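Side-chain contacts in GEO10716p1 (Drosophila melanogaster, PDB 7BTG), which probably removes phosphate from phosphorylated arginine residues of proteins, being a fly arginine phosphatase of the low molecular weight protein tyrosine phosphatase family: residues Ile8-Arg13 against Leu67-Ser72; Gly39-Asn44 against Leu90-His95; Gln50-Gln55 against Gly133-Ala138. The protein carries 1 engineered substitution. All blocks are in the same frame, centred on the assembly; numbering follows the deposited sequence.

Contact 1. Residues Ile8-Arg13 against Leu67-Ser72; sequences IGNTCR and LGRMIS. With PO4 (phosphate ion), chain B.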
loop_
_atom_site.group_PDB
_atom_site.type_symbol
_atom_site.label_atom_id
_atom_site.label_comp_id
_atom_site.label_asym_id
_atom_site.label_seq_id
_atom_site.Cartn_x
_atom_site.Cartn_y
_atom_site.Cartn_z
ATOM N N ILE A 8 2.198 8.715 -0.789
ATOM C CA ILE A 8 2.909 9.839 -1.390
ATOM C C ILE A 8 4.400 9.739 -1.093
ATOM O O ILE A 8 5.235 9.878 -1.995
ATOM C CB ILE A 8 2.298 11.191 -0.968
ATOM C CG1 ILE A 8 2.917 12.291 -1.817
ATOM C CG2 ILE A 8 2.503 11.514 0.508
ATOM C CD1 ILE A 8 2.221 13.598 -1.720
ATOM N N GLY A 9 4.762 9.379 0.136
ATOM C CA GLY A 9 6.167 9.364 0.486
ATOM C C GLY A 9 6.851 8.022 0.349
ATOM O O GLY A 9 8.076 7.967 0.332
ATOM N N ASN A 10 6.083 6.927 0.277
ATOM C CA ASN A 10 6.635 5.567 0.310
ATOM C C ASN A 10 7.542 5.375 1.520
ATOM O O ASN A 10 8.618 4.782 1.446
ATOM C CB ASN A 10 7.375 5.218 -0.979
ATOM C CG ASN A 10 7.719 3.746 -1.056
ATOM O OD1 ASN A 10 8.703 3.347 -1.689
ATOM N ND2 ASN A 10 6.919 2.923 -0.378
ATOM N N THR A 11 7.076 5.873 2.656
ATOM C CA THR A 11 7.848 5.836 3.887
ATOM C C THR A 11 7.001 5.527 5.109
ATOM O O THR A 11 7.566 5.138 6.130
ATOM C CB THR A 11 8.580 7.183 4.089
ATOM O OG1 THR A 11 9.330 7.178 5.306
ATOM C CG2 THR A 11 7.592 8.352 4.107
ATOM N N CYS A 12 5.669 5.649 5.041
ATOM C CA CYS A 12 4.811 5.310 6.172
ATOM C C CYS A 12 3.769 4.273 5.768
ATOM O O CYS A 12 3.937 3.085 6.043
ATOM C CB CYS A 12 4.117 6.559 6.725
ATOM S SG CYS A 12 5.209 7.819 7.429
ATOM N N ARG A 13 2.718 4.711 5.068
ATOM C CA ARG A 13 1.567 3.851 4.803
ATOM C C ARG A 13 1.916 2.695 3.872
ATOM O O ARG A 13 1.570 1.543 4.153
ATOM C CB ARG A 13 0.412 4.681 4.231
ATOM C CG ARG A 13 -0.161 5.667 5.214
ATOM C CD ARG A 13 -1.034 6.681 4.509
ATOM N NE ARG A 13 -0.212 7.513 3.630
ATOM C CZ ARG A 13 -0.688 8.455 2.815
ATOM N NH1 ARG A 13 -2.001 8.696 2.765
ATOM N NH2 ARG A 13 0.155 9.152 2.048
ATOM N N LEU A 67 13.536 0.244 0.842
ATOM C CA LEU A 67 14.035 1.562 0.473
ATOM C C LEU A 67 12.960 2.321 -0.302
ATOM O O LEU A 67 12.416 1.800 -1.282
ATOM C CB LEU A 67 15.302 1.435 -0.375
ATOM C CG LEU A 67 16.577 0.839 0.235
ATOM C CD1 LEU A 67 17.609 0.524 -0.849
ATOM C CD2 LEU A 67 17.172 1.754 1.284
ATOM N N GLY A 68 12.693 3.561 0.104
ATOM C CA GLY A 68 11.741 4.386 -0.621
ATOM C C GLY A 68 12.111 4.543 -2.081
ATOM O O GLY A 68 13.276 4.798 -2.394
ATOM N N ARG A 69 11.158 4.343 -2.988
ATOM C CA ARG A 69 11.420 4.495 -4.412
ATOM C C ARG A 69 10.208 5.124 -5.086
ATOM O O ARG A 69 9.092 5.119 -4.558
ATOM C CB ARG A 69 11.767 3.154 -5.098
ATOM C CG ARG A 69 10.576 2.199 -5.262
ATOM C CD ARG A 69 10.971 0.931 -6.010
ATOM N NE ARG A 69 9.835 0.042 -6.279
ATOM C CZ ARG A 69 9.021 0.169 -7.330
ATOM N NH1 ARG A 69 9.204 1.161 -8.202
ATOM N NH2 ARG A 69 8.018 -0.691 -7.512
ATOM N N MET A 70 10.449 5.690 -6.261
ATOM C CA MET A 70 9.375 6.247 -7.056
ATOM C C MET A 70 8.692 5.136 -7.826
ATOM O O MET A 70 9.316 4.140 -8.187
ATOM C CB MET A 70 9.907 7.279 -8.046
ATOM C CG MET A 70 10.552 8.493 -7.428
ATOM S SD MET A 70 9.399 9.866 -7.190
ATOM C CE MET A 70 8.071 9.460 -8.314
ATOM N N ILE A 71 7.388 5.300 -8.055
ATOM C CA ILE A 71 6.727 4.450 -9.027
ATOM C C ILE A 71 7.281 4.797 -10.403
ATOM O O ILE A 71 7.553 5.964 -10.704
ATOM C CB ILE A 71 5.197 4.615 -8.962
ATOM C CG1 ILE A 71 4.509 3.475 -9.713
ATOM C CG2 ILE A 71 4.751 5.950 -9.548
ATOM C CD1 ILE A 71 3.022 3.435 -9.527
ATOM N N SER A 72 7.511 3.776 -11.219
ATOM C CA SER A 72 7.952 3.951 -12.594
ATOM C C SER A 72 6.838 3.515 -13.533
ATOM O O SER A 72 5.863 2.878 -13.128
ATOM C CB SER A 72 9.226 3.135 -12.868
ATOM O OG SER A 72 8.970 1.744 -12.727
HETATM P P PO4 B . 3.520 8.042 3.372
HETATM O O1 PO4 B . 4.616 7.124 2.862
HETATM O O2 PO4 B . 4.092 8.972 4.410
HETATM O O3 PO4 B . 2.396 7.299 4.054
HETATM O O4 PO4 B . 2.889 8.812 2.213
#

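Contact 2. Residues Gly39-Asn44 against Leu90-His95; sequences GLRSWN and LLELEH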
loop_
_atom_site.group_PDB
_atom_site.type_symbol
_atom_site.label_atom_id
_atom_site.label_comp_id
_atom_site.label_asym_id
_atom_site.label_seq_id
_atom_site.Cartn_x
_atom_site.Cartn_y
_atom_site.Cartn_z
ATOM N N GLY A 39 6.260 5.156 -4.318
ATOM C CA GLY A 39 5.798 6.470 -3.911
ATOM C C GLY A 39 5.663 7.420 -5.085
ATOM O O GLY A 39 5.966 7.077 -6.225
ATOM N N LEU A 40 5.203 8.628 -4.776
ATOM C CA LEU A 40 4.882 9.631 -5.786
ATOM C C LEU A 40 5.720 10.914 -5.664
ATOM O O LEU A 40 5.427 11.897 -6.353
ATOM C CB LEU A 40 3.382 9.944 -5.710
ATOM C CG LEU A 40 2.460 8.715 -5.866
ATOM C CD1 LEU A 40 1.067 9.013 -5.434
ATOM C CD2 LEU A 40 2.435 8.190 -7.314
ATOM N N ARG A 41 6.742 10.940 -4.801
ATOM C CA ARG A 41 7.611 12.102 -4.625
ATOM C C ARG A 41 9.018 11.618 -4.310
ATOM O O ARG A 41 9.208 10.526 -3.775
ATOM C CB ARG A 41 7.160 13.034 -3.484
ATOM C CG ARG A 41 5.762 13.619 -3.589
ATOM C CD ARG A 41 5.651 14.743 -4.612
ATOM N NE ARG A 41 4.320 15.317 -4.535
ATOM C CZ ARG A 41 3.251 14.775 -5.117
ATOM N NH1 ARG A 41 3.378 13.666 -5.831
ATOM N NH2 ARG A 41 2.059 15.334 -4.990
ATOM N N SER A 42 10.015 12.448 -4.626
ATOM C CA SER A 42 11.385 12.061 -4.290
ATOM C C SER A 42 11.746 12.315 -2.823
ATOM O O SER A 42 12.852 11.957 -2.423
ATOM C CB SER A 42 12.380 12.798 -5.188
ATOM O OG SER A 42 12.253 14.192 -4.989
ATOM N N TRP A 43 10.827 12.870 -2.018
ATOM C CA TRP A 43 11.136 13.380 -0.683
ATOM C C TRP A 43 11.906 12.371 0.159
ATOM O O TRP A 43 13.028 12.635 0.606
ATOM C CB TRP A 43 9.842 13.778 0.036
ATOM C CG TRP A 43 9.056 14.836 -0.669
ATOM C CD1 TRP A 43 9.528 15.734 -1.592
ATOM C CD2 TRP A 43 7.658 15.107 -0.522
ATOM N NE1 TRP A 43 8.512 16.550 -2.009
ATOM C CE2 TRP A 43 7.351 16.183 -1.381
ATOM C CE3 TRP A 43 6.633 14.545 0.251
ATOM C CZ2 TRP A 43 6.068 16.712 -1.486
ATOM C CZ3 TRP A 43 5.345 15.070 0.136
ATOM C CH2 TRP A 43 5.080 16.140 -0.716
ATOM N N ASN A 44 11.312 11.205 0.398
ATOM C CA ASN A 44 11.909 10.190 1.251
ATOM C C ASN A 44 12.522 9.040 0.454
ATOM O O ASN A 44 12.685 7.940 0.995
ATOM C CB ASN A 44 10.862 9.674 2.236
ATOM C CG ASN A 44 10.249 10.797 3.079
ATOM O OD1 ASN A 44 9.203 11.361 2.738
ATOM N ND2 ASN A 44 10.897 11.117 4.189
ATOM N N LEU A 90 -4.706 8.384 -5.662
ATOM C CA LEU A 90 -5.486 7.735 -6.711
ATOM C C LEU A 90 -5.507 8.580 -7.979
ATOM O O LEU A 90 -5.242 8.075 -9.073
ATOM C CB LEU A 90 -6.916 7.469 -6.226
ATOM C CG LEU A 90 -7.823 6.626 -7.121
ATOM C CD1 LEU A 90 -7.258 5.247 -7.275
ATOM C CD2 LEU A 90 -9.248 6.550 -6.504
ATOM N N LEU A 91 -5.807 9.874 -7.845
ATOM C CA LEU A 91 -5.904 10.742 -9.016
ATOM C C LEU A 91 -4.569 10.862 -9.733
ATOM O O LEU A 91 -4.530 10.876 -10.968
ATOM C CB LEU A 91 -6.409 12.132 -8.628
ATOM C CG LEU A 91 -7.866 12.235 -8.211
ATOM C CD1 LEU A 91 -8.333 13.666 -8.361
ATOM C CD2 LEU A 91 -8.709 11.305 -9.044
ATOM N N GLU A 92 -3.466 10.959 -8.980
ATOM C CA GLU A 92 -2.172 11.051 -9.636
ATOM C C GLU A 92 -1.847 9.750 -10.346
ATOM O O GLU A 92 -1.257 9.764 -11.435
ATOM C CB GLU A 92 -1.073 11.407 -8.635
ATOM C CG GLU A 92 -1.306 12.730 -7.916
ATOM C CD GLU A 92 -0.132 13.168 -7.045
ATOM O OE1 GLU A 92 0.941 12.539 -7.097
ATOM O OE2 GLU A 92 -0.285 14.174 -6.330
ATOM N N LEU A 93 -2.247 8.611 -9.753
ATOM C CA LEU A 93 -1.961 7.328 -10.387
ATOM C C LEU A 93 -2.849 7.113 -11.597
ATOM O O LEU A 93 -2.430 6.478 -12.572
ATOM C CB LEU A 93 -2.150 6.178 -9.401
ATOM C CG LEU A 93 -1.155 5.928 -8.275
ATOM C CD1 LEU A 93 -1.753 4.949 -7.273
ATOM C CD2 LEU A 93 0.172 5.384 -8.813
ATOM N N GLU A 94 -4.076 7.623 -11.552
ATOM C CA GLU A 94 -4.937 7.509 -12.715
ATOM C C GLU A 94 -4.428 8.374 -13.872
ATOM O O GLU A 94 -4.385 7.909 -15.010
ATOM C CB GLU A 94 -6.371 7.848 -12.311
ATOM C CG GLU A 94 -7.056 6.644 -11.679
ATOM C CD GLU A 94 -8.337 6.990 -10.972
ATOM O OE1 GLU A 94 -8.581 8.176 -10.681
ATOM O OE2 GLU A 94 -9.117 6.067 -10.721
ATOM N N HIS A 95 -4.038 9.628 -13.606
ATOM C CA HIS A 95 -3.388 10.437 -14.639
ATOM C C HIS A 95 -2.157 9.733 -15.178
ATOM O O HIS A 95 -1.951 9.676 -16.392
ATOM C CB HIS A 95 -2.985 11.818 -14.101
ATOM C CG HIS A 95 -4.098 12.824 -14.079
ATOM N ND1 HIS A 95 -5.143 12.757 -13.190
ATOM C CD2 HIS A 95 -4.321 13.925 -14.838
ATOM C CE1 HIS A 95 -5.965 13.770 -13.396
ATOM N NE2 HIS A 95 -5.493 14.494 -14.394
#

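Contact 3. Residues Gln50-Gln55 against Gly133-Ala138; sequences QARGQQ and GGFNAA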
loop_
_atom_site.group_PDB
_atom_site.type_symbol
_atom_site.label_atom_id
_atom_site.label_comp_id
_atom_site.label_asym_id
_atom_site.label_seq_id
_atom_site.Cartn_x
_atom_site.Cartn_y
_atom_site.Cartn_z
ATOM N N GLN A 50 9.944 5.182 7.824
ATOM C CA GLN A 50 10.125 6.071 8.954
ATOM C C GLN A 50 10.120 5.273 10.248
ATOM O O GLN A 50 9.297 4.373 10.439
ATOM C CB GLN A 50 9.030 7.126 8.977
ATOM C CG GLN A 50 9.417 8.312 9.786
ATOM C CD GLN A 50 8.259 9.242 10.047
ATOM O OE1 GLN A 50 8.379 10.464 9.893
ATOM N NE2 GLN A 50 7.125 8.671 10.461
ATOM N N ALA A 51 11.032 5.636 11.153
ATOM C CA ALA A 51 11.412 4.742 12.242
ATOM C C ALA A 51 10.222 4.357 13.115
ATOM O O ALA A 51 10.112 3.203 13.545
ATOM C CB ALA A 51 12.514 5.388 13.076
ATOM N N ARG A 52 9.309 5.290 13.374
ATOM C CA ARG A 52 8.206 4.950 14.266
ATOM C C ARG A 52 7.223 3.964 13.647
ATOM O O ARG A 52 6.376 3.431 14.370
ATOM C CB ARG A 52 7.490 6.221 14.710
ATOM C CG ARG A 52 6.922 7.017 13.594
ATOM C CD ARG A 52 6.987 8.512 13.884
ATOM N NE ARG A 52 5.803 9.067 14.535
ATOM C CZ ARG A 52 5.255 10.225 14.166
ATOM N NH1 ARG A 52 5.772 10.891 13.147
ATOM N NH2 ARG A 52 4.188 10.711 14.784
ATOM N N GLY A 53 7.324 3.695 12.346
ATOM C CA GLY A 53 6.470 2.719 11.698
ATOM C C GLY A 53 7.107 1.350 11.741
ATOM O O GLY A 53 6.424 0.330 11.891
ATOM N N GLN A 54 8.436 1.318 11.603
ATOM C CA GLN A 54 9.171 0.074 11.809
ATOM C C GLN A 54 9.020 -0.418 13.242
ATOM O O GLN A 54 9.031 -1.633 13.494
ATOM C CB GLN A 54 10.649 0.273 11.459
ATOM C CG GLN A 54 10.912 0.484 9.974
ATOM C CD GLN A 54 12.392 0.399 9.610
ATOM O OE1 GLN A 54 13.094 1.406 9.590
ATOM N NE2 GLN A 54 12.866 -0.807 9.310
ATOM N N GLN A 55 8.871 0.504 14.191
ATOM C CA GLN A 55 8.625 0.105 15.569
ATOM C C GLN A 55 7.252 -0.527 15.711
ATOM O O GLN A 55 7.128 -1.665 16.184
ATOM C CB GLN A 55 8.767 1.305 16.502
ATOM C CG GLN A 55 10.221 1.617 16.829
ATOM C CD GLN A 55 11.030 0.360 17.158
ATOM O OE1 GLN A 55 10.958 -0.158 18.279
ATOM N NE2 GLN A 55 11.802 -0.139 16.177
ATOM N N GLY A 133 -0.714 8.068 17.188
ATOM C CA GLY A 133 -2.122 7.911 16.844
ATOM C C GLY A 133 -2.372 7.803 15.350
ATOM O O GLY A 133 -3.235 7.040 14.907
ATOM N N GLY A 134 -1.620 8.559 14.549
ATOM C CA GLY A 134 -1.781 8.454 13.110
ATOM C C GLY A 134 -1.310 7.118 12.570
ATOM O O GLY A 134 -1.951 6.536 11.698
ATOM N N PHE A 135 -0.183 6.613 13.072
ATOM C CA PHE A 135 0.292 5.319 12.603
ATOM C C PHE A 135 -0.648 4.203 13.034
ATOM O O PHE A 135 -0.854 3.240 12.291
ATOM C CB PHE A 135 1.698 5.047 13.116
ATOM C CG PHE A 135 2.782 5.548 12.212
ATOM C CD1 PHE A 135 3.310 4.733 11.223
ATOM C CD2 PHE A 135 3.277 6.839 12.353
ATOM C CE1 PHE A 135 4.306 5.190 10.393
ATOM C CE2 PHE A 135 4.268 7.306 11.515
ATOM C CZ PHE A 135 4.788 6.474 10.538
ATOM N N ASN A 136 -1.243 4.329 14.224
ATOM C CA ASN A 136 -2.079 3.255 14.754
ATOM C C ASN A 136 -3.375 3.143 13.972
ATOM O O ASN A 136 -3.783 2.044 13.590
ATOM C CB ASN A 136 -2.360 3.482 16.242
ATOM C CG ASN A 136 -1.136 3.247 17.102
ATOM O OD1 ASN A 136 -0.339 2.347 16.828
ATOM N ND2 ASN A 136 -0.966 4.061 18.127
ATOM N N ALA A 137 -4.037 4.276 13.723
ATOM C CA ALA A 137 -5.209 4.259 12.855
ATOM C C ALA A 137 -4.875 3.683 11.479
ATOM O O ALA A 137 -5.623 2.852 10.944
ATOM C CB ALA A 137 -5.780 5.669 12.719
ATOM N N ALA A 138 -3.753 4.110 10.890
ATOM C CA ALA A 138 -3.407 3.631 9.554
ATOM C C ALA A 138 -3.151 2.134 9.561
ATOM O O ALA A 138 -3.555 1.418 8.635
ATOM C CB ALA A 138 -2.181 4.379 9.019
#

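Contact 1. Residues Ile8-Arg13 against Leu67-Ser72
N10 holds the 67-72 loop through its side-chain amide: OD1 accepts the backbone N-H of R69 at 3.0 Å, nearly straight at 165°, with the donor in the carbonyl plane on a lone pair. The same oxygen lies 3.4 Å from G68 CA. CG is anti to the backbone N (chi1 -169°), which carries the amide away from the phosphate and across to the neighbouring loop. H66 gives OD1 a second donor, while ND2 binds the hydroxyls of S14 and S37, which probably fixes which end of the amide is the oxygen. Asparagine suits the place doubly, since it also tolerates the left-handed backbone found here.

Behind it, residues 8-13 make up most of the phosphate-binding P-loop, which begins at S7. G9 N donates to O4 of the phosphate at 2.9 Å, and T11 N and C12 N converge on O1. R13 completes the cradle, the phosphate sitting at the edge of its guanidinium, in plane, with NE to O3 at 2.7 Å and NH2 to O4 at 2.8 Å; D86 pairs with its NH1. The ion, probably from the crystallisation liquor, occupies what is likely to be the substrate phosphoryl site. S7, also bonded to it, stands where the family signature has its nucleophilic cysteine and is probably the engineered residue.

The P-loop joins strand 2-7 to helix 13-27, whose N-cap is C12. The 67-72 loop leads into helix 73-78, and R69 lies beside L4 and A38, salt-bridged to D36 of strand 34-39 and D75 of helix 73-78.

Contact 2. Residues Gly39-Asn44 against Leu90-His95
L40 and E92 mark the closest backbone approach, their CA atoms 8.2 Å apart, where the loop leaving strand 34-39 passes beside helix 87-99. The setting is the alpha/beta fold of this phosphatase family, a four-stranded parallel sheet with strand order 2-1-3-4 and helices packed against it.

Two layers make the contact. On the buried side, L40 CD2 meets L93 CD2 at 3.9 Å, the two side chains crossing at about a right angle. Both leucines also rest on V6 of the inner strand 2-7 and on I71, so branched apolar tips suit a place between sheet, loop and helix.

Nearer the solvent, R41 and E92 form an end-on, two-pronged salt bridge. NH1 reaches OE1 at 3.0 Å and NH2 reaches OE2 at 2.9 Å, both almost perfectly straight and both on syn lone pairs, with the guanidinium and carboxylate planes only 10° apart. E92 runs extended beyond CG toward the loop, whereas R41 is bent at chi2 (-75°), which swings its guanidinium back along its own loop to face the helix. L40 CB lies 3.8 Å from E92 OE1, lining one side of the carboxylate.

W43 backs the arginine: R41 CB lies over the centre of one face of the W43 ring. Finally, R41 NH1 spends a second hydrogen on L40 O at 2.8 Å, approaching from above the carbonyl plane and fixing the guanidinium's rotation.

Contact 3. Residues Gln50-Gln55 against Gly133-Ala138
The F135 ring meets R52 and Q50 through its outer atoms: CE2 lies over one face of the R52 guanidinium, 3.7 Å above its plane and offset toward the rim, while Q50 NE2 comes to the ring edge, 3.2 Å from CZ. The guanidinium is tilted 49° from the ring and the Q50 amide 38°, so neither lies flat against it.

The aliphatic part of R52 does much of the packing, with CG 3.4 Å from CE2. Its chi1 of 60° sets CG between the backbone N and carbonyl carbon, and bends at chi2 and chi3 turn the guanidinium past the ring, where NH2 finds I129 O. Arginine thus serves both as an apolar arm and as a polar tie.

G53 CA approaches CE1 at 3.5 Å; a CB there would collide with the ring, so glycine fits the spot. With F135 cut back to an alanine, a gap is likely to open between the helices, and the R52 arm and Q50 amide to lose the surface they pack on.

F135 projects from the first turn of helix 133-154 onto the start of helix 51-58, touching L56 further along it, and reaches C12 at the head of helix 13-27.

From the N terminus, strand 2-7 runs into the P-loop, and contact 1 closes a loop of 53 intervening residues by bringing 67-72 back to it. Contact 2 starts within that span, at 39-44, and ends beyond it on helix 87-99; contact 3 starts there too, at 50-55, and ends on helix 133-154. Every pair therefore crosses and none nests. Contacts 1 and 2 adjoin through backbone hydrogen bonds, I71 N to G39 O and I8 O to L40 N. T11 O with Q50 N, and C12 SG beside Q50 NE2, join contacts 1 and 3. Contact 1 thus touches both others, while contacts 2 and 3 stay about 6 Å apart at their nearest atoms.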